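Local coordinates for protein epsin-2 (Saccharomyces cerevisiae, PDB 6ENR) that binds membranes enriched in phosphatidylinositol bisphosphates and is required for endocytosis and actin localization, represented here by its N-terminal ENTH domain, at residues 20-25 with 36-41; 58-63 with 92-97; 66-71 with 111-116; 129-132 with 137-140. All coordinates share one frame; numbering follows the deposited sequence.

How the interactions relate
All four contacts lie within the all-helical ENTH domain. Interactions 1 and 2 have centres about 16 Å apart and touch through helices 19-26 and 49-63: Val23 CG1 packs 3.5 Å from Met58 CB. Interaction 2 meets interaction 4, also about 16 Å away between centres, where Val92 CG1 lies 3.7 Å from Leu139 CD2. Interactions 1 and 4 fall on opposite sides of the chain's centre, with their own centres about 23 Å apart. Interaction 3 is peripheral, its centre about 19 Å from that of the chain, though residues 66-71 soon follow residues 58-63. In epsins an N-terminal amphipathic segment folds around the phosphoinositide headgroup; the residues before 16 are not modelled here.

Interaction 1. Residues 20-25 with 36-41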
loop_
_atom_site.group_PDB
_atom_site.type_symbol
_atom_site.label_atom_id
_atom_site.label_comp_id
_atom_site.label_asym_id
_atom_site.label_seq_id
_atom_site.Cartn_x
_atom_site.Cartn_y
_atom_site.Cartn_z
ATOM N N GLN A 20 -13.469 -5.368 -5.055
ATOM C CA GLN A 20 -13.239 -6.228 -3.878
ATOM C C GLN A 20 -12.353 -7.374 -4.160
ATOM O O GLN A 20 -11.484 -7.655 -3.369
ATOM C CB GLN A 20 -14.557 -6.793 -3.324
ATOM C CG GLN A 20 -14.520 -7.072 -1.843
ATOM C CD GLN A 20 -15.870 -6.748 -1.163
ATOM O OE1 GLN A 20 -16.656 -7.649 -0.849
ATOM N NE2 GLN A 20 -16.152 -5.441 -0.974
ATOM N N VAL A 21 -12.573 -8.052 -5.280
ATOM C CA VAL A 21 -11.724 -9.185 -5.693
ATOM C C VAL A 21 -10.321 -8.740 -6.146
ATOM O O VAL A 21 -9.306 -9.407 -5.901
ATOM C CB VAL A 21 -12.376 -9.975 -6.874
ATOM C CG1 VAL A 21 -11.432 -11.028 -7.404
ATOM C CG2 VAL A 21 -13.689 -10.605 -6.470
ATOM N N LEU A 22 -10.256 -7.631 -6.851
ATOM C CA LEU A 22 -9.000 -7.122 -7.307
ATOM C C LEU A 22 -8.071 -6.726 -6.139
ATOM O O LEU A 22 -6.830 -7.010 -6.212
ATOM C CB LEU A 22 -9.205 -5.884 -8.140
ATOM C CG LEU A 22 -8.049 -5.180 -8.755
ATOM C CD1 LEU A 22 -7.207 -6.070 -9.645
ATOM C CD2 LEU A 22 -8.609 -3.995 -9.584
ATOM N N VAL A 23 -8.640 -5.989 -5.179
ATOM C CA VAL A 23 -7.851 -5.471 -4.014
ATOM C C VAL A 23 -7.491 -6.636 -3.074
ATOM O O VAL A 23 -6.371 -6.680 -2.555
ATOM C CB VAL A 23 -8.436 -4.237 -3.265
ATOM C CG1 VAL A 23 -9.634 -4.558 -2.398
ATOM C CG2 VAL A 23 -7.402 -3.593 -2.335
ATOM N N ARG A 24 -8.415 -7.611 -2.936
ATOM C CA ARG A 24 -8.145 -8.834 -2.149
ATOM C C ARG A 24 -7.030 -9.655 -2.804
ATOM O O ARG A 24 -6.027 -10.055 -2.162
ATOM C CB ARG A 24 -9.495 -9.620 -1.970
ATOM C CG ARG A 24 -9.470 -10.900 -1.112
ATOM C CD ARG A 24 -10.742 -11.757 -1.332
ATOM N NE ARG A 24 -10.765 -12.382 -2.683
ATOM C CZ ARG A 24 -11.756 -13.133 -3.185
ATOM N NH1 ARG A 24 -12.851 -13.386 -2.465
ATOM N NH2 ARG A 24 -11.658 -13.639 -4.411
ATOM N N ASP A 25 -7.083 -9.835 -4.127
ATOM C CA ASP A 25 -6.040 -10.617 -4.785
ATOM C C ASP A 25 -4.680 -9.951 -4.782
ATOM O O ASP A 25 -3.614 -10.623 -4.581
ATOM C CB ASP A 25 -6.496 -10.959 -6.212
ATOM C CG ASP A 25 -7.660 -11.927 -6.232
ATOM O OD1 ASP A 25 -8.083 -12.435 -5.172
ATOM O OD2 ASP A 25 -8.204 -12.162 -7.347
ATOM N N ILE A 36 1.892 -5.210 -12.245
ATOM C CA ILE A 36 1.648 -3.820 -12.687
ATOM C C ILE A 36 0.262 -3.698 -13.294
ATOM O O ILE A 36 -0.385 -2.667 -13.196
ATOM C CB ILE A 36 2.822 -3.249 -13.561
ATOM C CG1 ILE A 36 4.022 -3.012 -12.662
ATOM C CG2 ILE A 36 2.515 -1.866 -14.109
ATOM C CD1 ILE A 36 3.941 -1.810 -11.716
ATOM N N ASP A 37 -0.231 -4.753 -13.902
ATOM C CA ASP A 37 -1.523 -4.736 -14.519
ATOM C C ASP A 37 -2.536 -4.371 -13.411
ATOM O O ASP A 37 -3.360 -3.494 -13.564
ATOM C CB ASP A 37 -1.869 -6.122 -15.122
ATOM C CG ASP A 37 -0.984 -6.517 -16.317
ATOM O OD1 ASP A 37 -0.098 -5.715 -16.714
ATOM O OD2 ASP A 37 -1.147 -7.650 -16.844
ATOM N N THR A 38 -2.404 -5.068 -12.294
ATOM C CA THR A 38 -3.293 -4.956 -11.121
ATOM C C THR A 38 -3.157 -3.592 -10.452
ATOM O O THR A 38 -4.165 -3.009 -10.080
ATOM C CB THR A 38 -2.918 -6.072 -10.103
ATOM O OG1 THR A 38 -3.272 -7.335 -10.682
ATOM C CG2 THR A 38 -3.607 -5.898 -8.766
ATOM N N LEU A 39 -1.917 -3.144 -10.259
ATOM C CA LEU A 39 -1.642 -1.808 -9.625
ATOM C C LEU A 39 -2.240 -0.701 -10.476
ATOM O O LEU A 39 -2.989 0.160 -9.976
ATOM C CB LEU A 39 -0.165 -1.590 -9.468
ATOM C CG LEU A 39 0.505 -2.554 -8.431
ATOM C CD1 LEU A 39 1.980 -2.414 -8.533
ATOM C CD2 LEU A 39 0.154 -2.247 -6.984
ATOM N N ASP A 40 -2.020 -0.765 -11.786
ATOM C CA ASP A 40 -2.615 0.275 -12.631
ATOM C C ASP A 40 -4.158 0.253 -12.707
ATOM O O ASP A 40 -4.763 1.318 -12.708
ATOM C CB ASP A 40 -1.985 0.336 -14.008
ATOM C CG ASP A 40 -2.049 1.775 -14.540
ATOM O OD1 ASP A 40 -1.360 2.738 -13.965
ATOM O OD2 ASP A 40 -2.873 1.959 -15.397
ATOM N N ASP A 41 -4.796 -0.918 -12.571
ATOM C CA ASP A 41 -6.240 -0.960 -12.558
ATOM C C ASP A 41 -6.746 -0.340 -11.231
ATOM O O ASP A 41 -7.622 0.509 -11.217
ATOM C CB ASP A 41 -6.628 -2.420 -12.710
ATOM C CG ASP A 41 -8.081 -2.633 -13.077
ATOM O OD1 ASP A 41 -8.879 -1.696 -13.359
ATOM O OD2 ASP A 41 -8.419 -3.819 -13.111
#
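Leu22 carries the contact from helix 19-26, sending its two methyl groups to two residues one turn apart on helix 36-45. The apolar component is the approach of Leu22 CD1 to Thr38 CG2, 3.7 Å, in which the two side chains slide past one another in opposite directions. With CG anti to the backbone N (chi1 -179°), the leucine fork reaches out across the gap between the helices. Thr38 offers its methyl to that fork, while its hydroxyl OG1 is hydrogen-bonded to Ser35.

The second component pairs a methyl with a carboxylate. Leu22 CD2 lies 3.5 Å from Asp41 OD2, and the two side chains cross at a slant. This is van der Waals contact, since a methyl group offers the oxygen no polar hydrogen. The charge of Asp41 is met on its own helix, where OD1 forms a salt bridge with Arg45. Leu22 also touches Leu42 and Arg45.

The contact packs together the first two modelled helices of the ENTH domain. No hydrogen bond or salt bridge joins the two segments, and only 151 Å² is buried between them. The chemistry therefore implies a modest surface contact held by dispersion.

Interaction 2. Residues 58-63 with 92-97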
loop_
_atom_site.group_PDB
_atom_site.type_symbol
_atom_site.label_atom_id
_atom_site.label_comp_id
_atom_site.label_asym_id
_atom_site.label_seq_id
_atom_site.Cartn_x
_atom_site.Cartn_y
_atom_site.Cartn_z
ATOM N N MET A 58 -9.967 -2.238 2.382
ATOM C CA MET A 58 -9.160 -3.435 2.398
ATOM C C MET A 58 -7.724 -3.162 2.734
ATOM O O MET A 58 -7.066 -3.961 3.468
ATOM C CB MET A 58 -9.203 -4.162 1.044
ATOM C CG MET A 58 -8.397 -5.468 1.010
ATOM S SD MET A 58 -8.783 -6.629 2.351
ATOM C CE MET A 58 -10.507 -6.880 1.899
ATOM N N LEU A 59 -7.183 -2.091 2.172
ATOM C CA LEU A 59 -5.811 -1.733 2.514
ATOM C C LEU A 59 -5.639 -1.370 3.993
ATOM O O LEU A 59 -4.648 -1.747 4.640
ATOM C CB LEU A 59 -5.284 -0.653 1.615
ATOM C CG LEU A 59 -5.170 -0.927 0.131
ATOM C CD1 LEU A 59 -4.738 0.309 -0.639
ATOM C CD2 LEU A 59 -4.172 -2.071 -0.090
ATOM N N ASP A 60 -6.621 -0.677 4.553
ATOM C CA ASP A 60 -6.568 -0.370 5.991
ATOM C C ASP A 60 -6.506 -1.643 6.798
ATOM O O ASP A 60 -5.688 -1.745 7.717
ATOM C CB ASP A 60 -7.820 0.451 6.328
ATOM C CG ASP A 60 -7.771 1.155 7.687
ATOM O OD1 ASP A 60 -6.707 1.265 8.321
ATOM O OD2 ASP A 60 -8.906 1.582 8.097
ATOM N N LYS A 61 -7.378 -2.626 6.497
ATOM C CA LYS A 61 -7.380 -3.920 7.203
ATOM C C LYS A 61 -6.069 -4.685 7.126
ATOM O O LYS A 61 -5.521 -5.142 8.154
ATOM C CB LYS A 61 -8.539 -4.830 6.721
ATOM C CG LYS A 61 -9.926 -4.267 6.994
ATOM C CD LYS A 61 -10.996 -4.992 6.149
ATOM C CE LYS A 61 -12.375 -4.932 6.758
ATOM N NZ LYS A 61 -12.861 -3.552 7.015
ATOM N N ARG A 62 -5.515 -4.741 5.929
ATOM C CA ARG A 62 -4.309 -5.426 5.675
ATOM C C ARG A 62 -3.069 -4.754 6.171
ATOM O O ARG A 62 -2.138 -5.450 6.622
ATOM C CB ARG A 62 -4.264 -5.822 4.174
ATOM C CG ARG A 62 -5.166 -7.003 4.030
ATOM C CD ARG A 62 -5.296 -7.762 2.762
ATOM N NE ARG A 62 -6.300 -8.819 2.945
ATOM C CZ ARG A 62 -6.653 -9.703 2.024
ATOM N NH1 ARG A 62 -6.090 -9.707 0.813
ATOM N NH2 ARG A 62 -7.584 -10.603 2.313
ATOM N N LEU A 63 -3.046 -3.425 6.168
ATOM C CA LEU A 63 -1.893 -2.722 6.775
ATOM C C LEU A 63 -1.818 -2.904 8.277
ATOM O O LEU A 63 -0.778 -2.685 8.868
ATOM C CB LEU A 63 -1.933 -1.254 6.456
ATOM C CG LEU A 63 -1.631 -0.916 4.995
ATOM C CD1 LEU A 63 -2.056 0.500 4.694
ATOM C CD2 LEU A 63 -0.166 -1.018 4.643
ATOM N N VAL A 92 -3.476 9.967 -1.318
ATOM C CA VAL A 92 -2.530 10.743 -0.537
ATOM C C VAL A 92 -3.156 11.274 0.732
ATOM O O VAL A 92 -2.576 11.139 1.804
ATOM C CB VAL A 92 -1.917 11.899 -1.344
ATOM C CG1 VAL A 92 -0.791 12.505 -0.543
ATOM C CG2 VAL A 92 -1.368 11.431 -2.671
ATOM N N LEU A 93 -4.335 11.879 0.611
ATOM C CA LEU A 93 -5.026 12.417 1.763
ATOM C C LEU A 93 -5.321 11.359 2.752
ATOM O O LEU A 93 -5.185 11.594 3.967
ATOM C CB LEU A 93 -6.321 13.086 1.340
ATOM C CG LEU A 93 -6.157 14.349 0.539
ATOM C CD1 LEU A 93 -7.507 14.797 0.004
ATOM C CD2 LEU A 93 -5.501 15.417 1.461
ATOM N N TRP A 94 -5.746 10.156 2.259
ATOM C CA TRP A 94 -5.934 9.002 3.139
ATOM C C TRP A 94 -4.669 8.661 3.966
ATOM O O TRP A 94 -4.759 8.405 5.190
ATOM C CB TRP A 94 -6.467 7.755 2.364
ATOM C CG TRP A 94 -6.808 6.577 3.287
ATOM C CD1 TRP A 94 -8.062 6.228 3.780
ATOM C CD2 TRP A 94 -5.894 5.629 3.827
ATOM N NE1 TRP A 94 -7.945 5.149 4.633
ATOM C CE2 TRP A 94 -6.640 4.722 4.630
ATOM C CE3 TRP A 94 -4.498 5.390 3.648
ATOM C CZ2 TRP A 94 -6.035 3.665 5.320
ATOM C CZ3 TRP A 94 -3.895 4.333 4.353
ATOM C CH2 TRP A 94 -4.657 3.481 5.163
ATOM N N CYS A 95 -3.513 8.636 3.314
ATOM C CA CYS A 95 -2.244 8.302 4.035
ATOM C C CYS A 95 -1.921 9.362 5.099
ATOM O O CYS A 95 -1.530 9.059 6.291
ATOM C CB CYS A 95 -1.054 8.148 3.077
ATOM S SG CYS A 95 -1.134 6.804 1.906
ATOM N N ARG A 96 -2.124 10.611 4.704
ATOM C CA ARG A 96 -2.007 11.733 5.684
ATOM C C ARG A 96 -2.974 11.640 6.900
ATOM O O ARG A 96 -2.560 11.761 8.037
ATOM C CB ARG A 96 -2.037 13.072 4.927
ATOM C CG ARG A 96 -0.759 13.277 4.152
ATOM C CD ARG A 96 -0.337 14.721 3.897
ATOM N NE ARG A 96 0.923 14.609 3.114
ATOM C CZ ARG A 96 1.046 14.851 1.800
ATOM N NH1 ARG A 96 0.034 15.358 1.055
ATOM N NH2 ARG A 96 2.216 14.624 1.206
ATOM N N GLU A 97 -4.207 11.257 6.674
ATOM C CA GLU A 97 -5.182 11.035 7.732
ATOM C C GLU A 97 -4.837 9.830 8.593
ATOM O O GLU A 97 -4.962 9.914 9.796
ATOM C CB GLU A 97 -6.611 10.880 7.121
ATOM C CG GLU A 97 -7.118 12.211 6.560
ATOM C CD GLU A 97 -8.029 12.170 5.320
ATOM O OE1 GLU A 97 -8.484 11.091 4.836
ATOM O OE2 GLU A 97 -8.309 13.290 4.824
HETATM O O HOH W 1 -10.130 3.695 5.812
#
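Trp94 extends its six-membered ring from helix 89-97 onto the flank of Asp60 on helix 49-63, with CZ2 3.8 Å from Asp60 CB. The side chains run at a slant, and the carboxylate plane stands 79° from that of the indole. Asp60 CG lies in the ring plane, beyond the edge, so the carboxylate does not stack on the indole. A chi1 of -174° swings the indole away from the backbone nitrogen and lets it span backbones whose closest CA atoms, those of Asp60 and Trp94, are 9.8 Å apart.

Farther round the ring, Trp94 CH2 meets Leu63 CD1 at 4.0 Å, the two approaching from opposite directions. Leu63 is buried and also touches Leu80, Val101 and Leu105, so the indole borders the hydrophobic interior on this side.

A water mediates the polar link. Trp94 NE1 donates to it at 2.9 Å, with the water oxygen in the ring plane; the water in turn donates a weak bond, 3.3 Å long, to Asp60 OD2. Phe52 and Met56 supply further packing for Trp94 along helix 49-63. A long aromatic side chain bridging helices separated by helix 70-86 in sequence belongs to the layered superhelical packing of the ENTH fold.

Interaction 3. Residues 66-71 with 111-116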
loop_
_atom_site.group_PDB
_atom_site.type_symbol
_atom_site.label_atom_id
_atom_site.label_comp_id
_atom_site.label_asym_id
_atom_site.label_seq_id
_atom_site.Cartn_x
_atom_site.Cartn_y
_atom_site.Cartn_z
ATOM N N LYS A 66 -0.399 -8.400 11.342
ATOM C CA LYS A 66 0.883 -8.626 12.044
ATOM C C LYS A 66 1.365 -10.047 11.919
ATOM O O LYS A 66 0.664 -10.897 11.319
ATOM C CB LYS A 66 0.773 -8.229 13.529
ATOM C CG LYS A 66 -0.645 -8.100 14.076
ATOM C CD LYS A 66 -0.623 -7.377 15.412
ATOM C CE LYS A 66 -0.605 -5.860 15.273
ATOM N NZ LYS A 66 -0.758 -5.244 16.628
ATOM N N GLY A 67 2.563 -10.281 12.466
ATOM C CA GLY A 67 3.130 -11.645 12.617
ATOM C C GLY A 67 3.053 -12.516 11.364
ATOM O O GLY A 67 3.572 -12.107 10.322
ATOM N N LYS A 68 2.421 -13.698 11.436
ATOM C CA LYS A 68 2.416 -14.668 10.312
ATOM C C LYS A 68 1.808 -14.073 9.016
ATOM O O LYS A 68 2.083 -14.574 7.910
ATOM C CB LYS A 68 1.587 -15.922 10.641
ATOM C CG LYS A 68 2.183 -16.897 11.631
ATOM C CD LYS A 68 1.151 -17.961 12.001
ATOM C CE LYS A 68 1.655 -18.924 13.092
ATOM N NZ LYS A 68 2.994 -19.543 12.854
ATOM N N TYR A 69 0.970 -13.032 9.173
ATOM C CA TYR A 69 0.287 -12.362 8.060
ATOM C C TYR A 69 1.000 -11.127 7.509
ATOM O O TYR A 69 0.378 -10.280 6.840
ATOM C CB TYR A 69 -1.188 -12.120 8.460
ATOM C CG TYR A 69 -1.869 -13.459 8.746
ATOM C CD1 TYR A 69 -2.457 -14.199 7.746
ATOM C CD2 TYR A 69 -1.858 -13.999 10.021
ATOM C CE1 TYR A 69 -3.056 -15.445 8.016
ATOM C CE2 TYR A 69 -2.421 -15.230 10.299
ATOM C CZ TYR A 69 -3.024 -15.951 9.294
ATOM O OH TYR A 69 -3.605 -17.173 9.603
ATOM N N TRP A 70 2.294 -11.035 7.776
ATOM C CA TRP A 70 3.180 -10.020 7.186
ATOM C C TRP A 70 3.077 -9.789 5.682
ATOM O O TRP A 70 3.267 -8.668 5.224
ATOM C CB TRP A 70 4.635 -10.281 7.518
ATOM C CG TRP A 70 5.257 -11.491 6.906
ATOM C CD1 TRP A 70 5.322 -12.761 7.413
ATOM C CD2 TRP A 70 5.932 -11.500 5.687
ATOM N NE1 TRP A 70 5.982 -13.577 6.526
ATOM C CE2 TRP A 70 6.369 -12.834 5.458
ATOM C CE3 TRP A 70 6.183 -10.510 4.722
ATOM C CZ2 TRP A 70 7.069 -13.211 4.315
ATOM C CZ3 TRP A 70 6.879 -10.894 3.580
ATOM C CH2 TRP A 70 7.329 -12.239 3.403
ATOM N N ARG A 71 2.801 -10.853 4.907
ATOM C CA ARG A 71 2.671 -10.608 3.454
ATOM C C ARG A 71 1.486 -9.664 3.134
ATOM O O ARG A 71 1.580 -8.918 2.131
ATOM C CB ARG A 71 2.509 -11.916 2.697
ATOM C CG ARG A 71 3.754 -12.798 2.690
ATOM C CD ARG A 71 3.496 -14.124 2.022
ATOM N NE ARG A 71 4.606 -15.042 2.134
ATOM C CZ ARG A 71 4.902 -15.808 3.177
ATOM N NH1 ARG A 71 4.213 -15.784 4.327
ATOM N NH2 ARG A 71 5.976 -16.588 3.095
ATOM N N GLU A 111 10.004 -12.281 12.827
ATOM C CA GLU A 111 11.051 -13.289 12.697
ATOM C C GLU A 111 10.264 -14.578 12.505
ATOM O O GLU A 111 9.414 -14.888 13.322
ATOM C CB GLU A 111 11.839 -13.477 13.971
ATOM C CG GLU A 111 12.817 -12.419 14.401
ATOM C CD GLU A 111 13.668 -12.917 15.576
ATOM O OE1 GLU A 111 13.670 -12.226 16.641
ATOM O OE2 GLU A 111 14.319 -14.014 15.451
ATOM N N ASN A 112 10.535 -15.310 11.446
ATOM C CA ASN A 112 9.958 -16.635 11.272
ATOM C C ASN A 112 10.643 -17.602 12.225
ATOM O O ASN A 112 11.547 -17.234 12.978
ATOM C CB ASN A 112 9.973 -17.039 9.810
ATOM C CG ASN A 112 11.332 -17.552 9.315
ATOM O OD1 ASN A 112 12.312 -17.606 10.042
ATOM N ND2 ASN A 112 11.369 -17.949 8.034
ATOM N N GLU A 113 10.175 -18.836 12.284
ATOM C CA GLU A 113 10.696 -19.766 13.316
ATOM C C GLU A 113 12.063 -20.309 12.964
ATOM O O GLU A 113 12.735 -20.882 13.811
ATOM C CB GLU A 113 9.701 -20.877 13.606
ATOM C CG GLU A 113 8.494 -20.334 14.355
ATOM C CD GLU A 113 7.299 -21.241 14.272
ATOM O OE1 GLU A 113 6.151 -20.712 14.196
ATOM O OE2 GLU A 113 7.525 -22.476 14.290
ATOM N N SER A 114 12.494 -20.078 11.726
ATOM C CA SER A 114 13.881 -20.323 11.300
ATOM C C SER A 114 14.803 -19.183 11.705
ATOM O O SER A 114 15.964 -19.256 11.457
ATOM C CB SER A 114 13.931 -20.514 9.776
ATOM O OG SER A 114 12.914 -21.428 9.333
ATOM N N GLY A 115 14.261 -18.097 12.266
ATOM C CA GLY A 115 15.073 -16.999 12.774
ATOM C C GLY A 115 15.507 -16.019 11.707
ATOM O O GLY A 115 16.542 -15.371 11.871
ATOM N N PHE A 116 14.659 -15.899 10.682
ATOM C CA PHE A 116 14.762 -15.090 9.453
ATOM C C PHE A 116 13.745 -13.903 9.611
ATOM O O PHE A 116 12.547 -14.108 9.827
ATOM C CB PHE A 116 14.363 -16.099 8.348
ATOM C CG PHE A 116 14.543 -15.665 6.920
ATOM C CD1 PHE A 116 15.773 -15.831 6.266
ATOM C CD2 PHE A 116 13.466 -15.230 6.175
ATOM C CE1 PHE A 116 15.918 -15.475 4.915
ATOM C CE2 PHE A 116 13.609 -14.871 4.843
ATOM C CZ PHE A 116 14.837 -14.995 4.208
#
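Asn112 N donates to Phe116 O at 2.8 Å, closing the turn whose Glu113 faces Lys68. Within it, Gly115 N bonds to Asn112 O, as expected for the type I beta turn running from Asn112 to Gly115. The Asn112 side chain adds a further tie: its OD1 accepts from Phe116 N at 3.0 Å, with an N-H...O angle of 154°. The donor stands above the carbonyl plane, 42° out of it.

Across the contact, Lys68 NZ approaches Glu113 OE1 at 3.6 Å, a long salt bridge. Beyond CG the lysine chain runs extended until its last torsion, where a bend (chi4 -51°) turns the ammonium group toward the glutamate; the two chains cross slantwise. The pair joins the turn before helix 70-86 to the loop between helices 99-105 and 120-134, at the edge of the ENTH domain. On the lysine side, Arg71 lays its guanidinium against Trp70, whose CZ2 is 3.5 Å above the guanidinium plane and over its centre.

Both charged residues are exposed, and just 40 Å² is buried. Such a stretched, solvent-accessible ion pair is likely to contribute weak electrostatic attraction, while the turn owes its shape to its internal bonds.

Interaction 4. Residues 129-132 with 137-140; sequences LVSL and ERLR
Leu132 and Leu139 cross at about a right angle where helix 120-134 gives way to helix 136-144, two successive helices of the ENTH superhelix joined by a very short link. The CA atoms of these leucines are the nearest pair between the segments, 6.1 Å apart. Leu132 CD1 lies over the base of its partner, 3.9 Å from Leu139 CA and 4.1 Å from Leu139 CB. In both, the first torsion turns the branch away from the backbone nitrogen (chi1 179° for Leu132), an arrangement that brings their forked ends together. Leu132 also packs on Val84 and Arg85 of helix 70-86, while Leu139 rests on Val92 and Arg96 of helix 89-97; the pair thus joins surfaces of two earlier helices.

In the conformer described, Arg138 crosses Leu132 at a slant, with its CG 4.0 Å from Leu132 CD1, and its NH1 forms a salt bridge with Asp135. NH2 approaches Ser131 OG at the edge of the guanidinium, but that bond is weak, with an N-H...O angle of 115°, and doubtful because Arg138 has two conformers.

Replacing Leu132 with an alanine would probably open a gap beside Leu139, leaving that side chain without the branched partner it crosses. At the far end of the crossing, Leu132 CD2 meets Leu139 CD1 at 4.1 Å.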
loop_
_atom_site.group_PDB
_atom_site.type_symbol
_atom_site.label_atom_id
_atom_site.label_comp_id
_atom_site.label_asym_id
_atom_site.label_seq_id
_atom_site.Cartn_x
_atom_site.Cartn_y
_atom_site.Cartn_z
ATOM N N LEU A 129 8.051 5.513 2.107
ATOM C CA LEU A 129 6.758 6.157 1.888
ATOM C C LEU A 129 6.499 7.281 2.879
ATOM O O LEU A 129 5.949 8.311 2.508
ATOM C CB LEU A 129 5.632 5.108 1.861
ATOM C CG LEU A 129 4.190 5.579 1.682
ATOM C CD1 LEU A 129 3.948 6.184 0.326
ATOM C CD2 LEU A 129 3.263 4.414 1.939
ATOM N N VAL A 130 6.905 7.089 4.131
ATOM C CA VAL A 130 6.812 8.203 5.102
ATOM C C VAL A 130 7.648 9.379 4.599
ATOM O O VAL A 130 7.174 10.538 4.561
ATOM C CB VAL A 130 7.197 7.804 6.538
ATOM C CG1 VAL A 130 7.062 9.018 7.488
ATOM C CG2 VAL A 130 6.282 6.727 7.023
ATOM N N SER A 131 8.864 9.083 4.145
ATOM C CA SER A 131 9.718 10.102 3.621
ATOM C C SER A 131 9.104 10.914 2.461
ATOM O O SER A 131 9.189 12.155 2.444
ATOM C CB SER A 131 11.070 9.519 3.238
ATOM O OG SER A 131 11.717 10.381 2.330
ATOM N N LEU A 132 8.539 10.178 1.503
ATOM C CA LEU A 132 7.851 10.685 0.335
ATOM C C LEU A 132 6.675 11.562 0.770
ATOM O O LEU A 132 6.501 12.691 0.295
ATOM C CB LEU A 132 7.367 9.492 -0.545
ATOM C CG LEU A 132 6.613 9.999 -1.799
ATOM C CD1 LEU A 132 7.448 10.877 -2.734
ATOM C CD2 LEU A 132 6.094 8.846 -2.622
ATOM N N GLU A 137 6.856 18.513 -2.027
ATOM C CA GLU A 137 7.359 18.954 -3.344
ATOM C C GLU A 137 7.798 17.792 -4.214
ATOM O O GLU A 137 7.525 17.791 -5.410
ATOM C CB GLU A 137 8.509 19.997 -3.320
ATOM C CG GLU A 137 9.054 20.413 -4.720
ATOM C CD GLU A 137 7.980 20.992 -5.693
ATOM O OE1 GLU A 137 7.514 22.147 -5.467
ATOM O OE2 GLU A 137 7.582 20.319 -6.693
ATOM N N ARG A 138 8.481 16.809 -3.651
ATOM C CA ARG A 138 8.902 15.637 -4.440
ATOM C C ARG A 138 7.699 14.797 -4.883
ATOM O O ARG A 138 7.657 14.288 -6.034
ATOM C CB ARG A 138 9.848 14.792 -3.612
ATOM C CG ARG A 138 10.195 13.419 -4.140
ATOM C CD ARG A 138 11.363 12.841 -3.358
ATOM N NE ARG A 138 11.009 12.166 -2.098
ATOM C CZ ARG A 138 11.599 12.405 -0.921
ATOM N NH1 ARG A 138 12.563 13.309 -0.818
ATOM N NH2 ARG A 138 11.235 11.746 0.153
ATOM N N LEU A 139 6.750 14.651 -3.965
ATOM C CA LEU A 139 5.521 13.885 -4.259
ATOM C C LEU A 139 4.764 14.572 -5.389
ATOM O O LEU A 139 4.171 13.898 -6.259
ATOM C CB LEU A 139 4.626 13.787 -3.030
ATOM C CG LEU A 139 3.326 12.977 -3.257
ATOM C CD1 LEU A 139 3.532 11.696 -4.022
ATOM C CD2 LEU A 139 2.670 12.648 -1.909
ATOM N N ARG A 140 4.687 15.899 -5.348
ATOM C CA ARG A 140 4.002 16.651 -6.404
ATOM C C ARG A 140 4.643 16.494 -7.781
ATOM O O ARG A 140 3.937 16.362 -8.794
ATOM C CB ARG A 140 3.936 18.082 -5.971
ATOM C CG ARG A 140 3.141 19.037 -6.793
ATOM C CD ARG A 140 2.912 20.178 -5.833
ATOM N NE ARG A 140 2.660 21.450 -6.451
ATOM C CZ ARG A 140 2.506 22.567 -5.753
ATOM N NH1 ARG A 140 2.566 22.545 -4.418
ATOM N NH2 ARG A 140 2.288 23.702 -6.405
#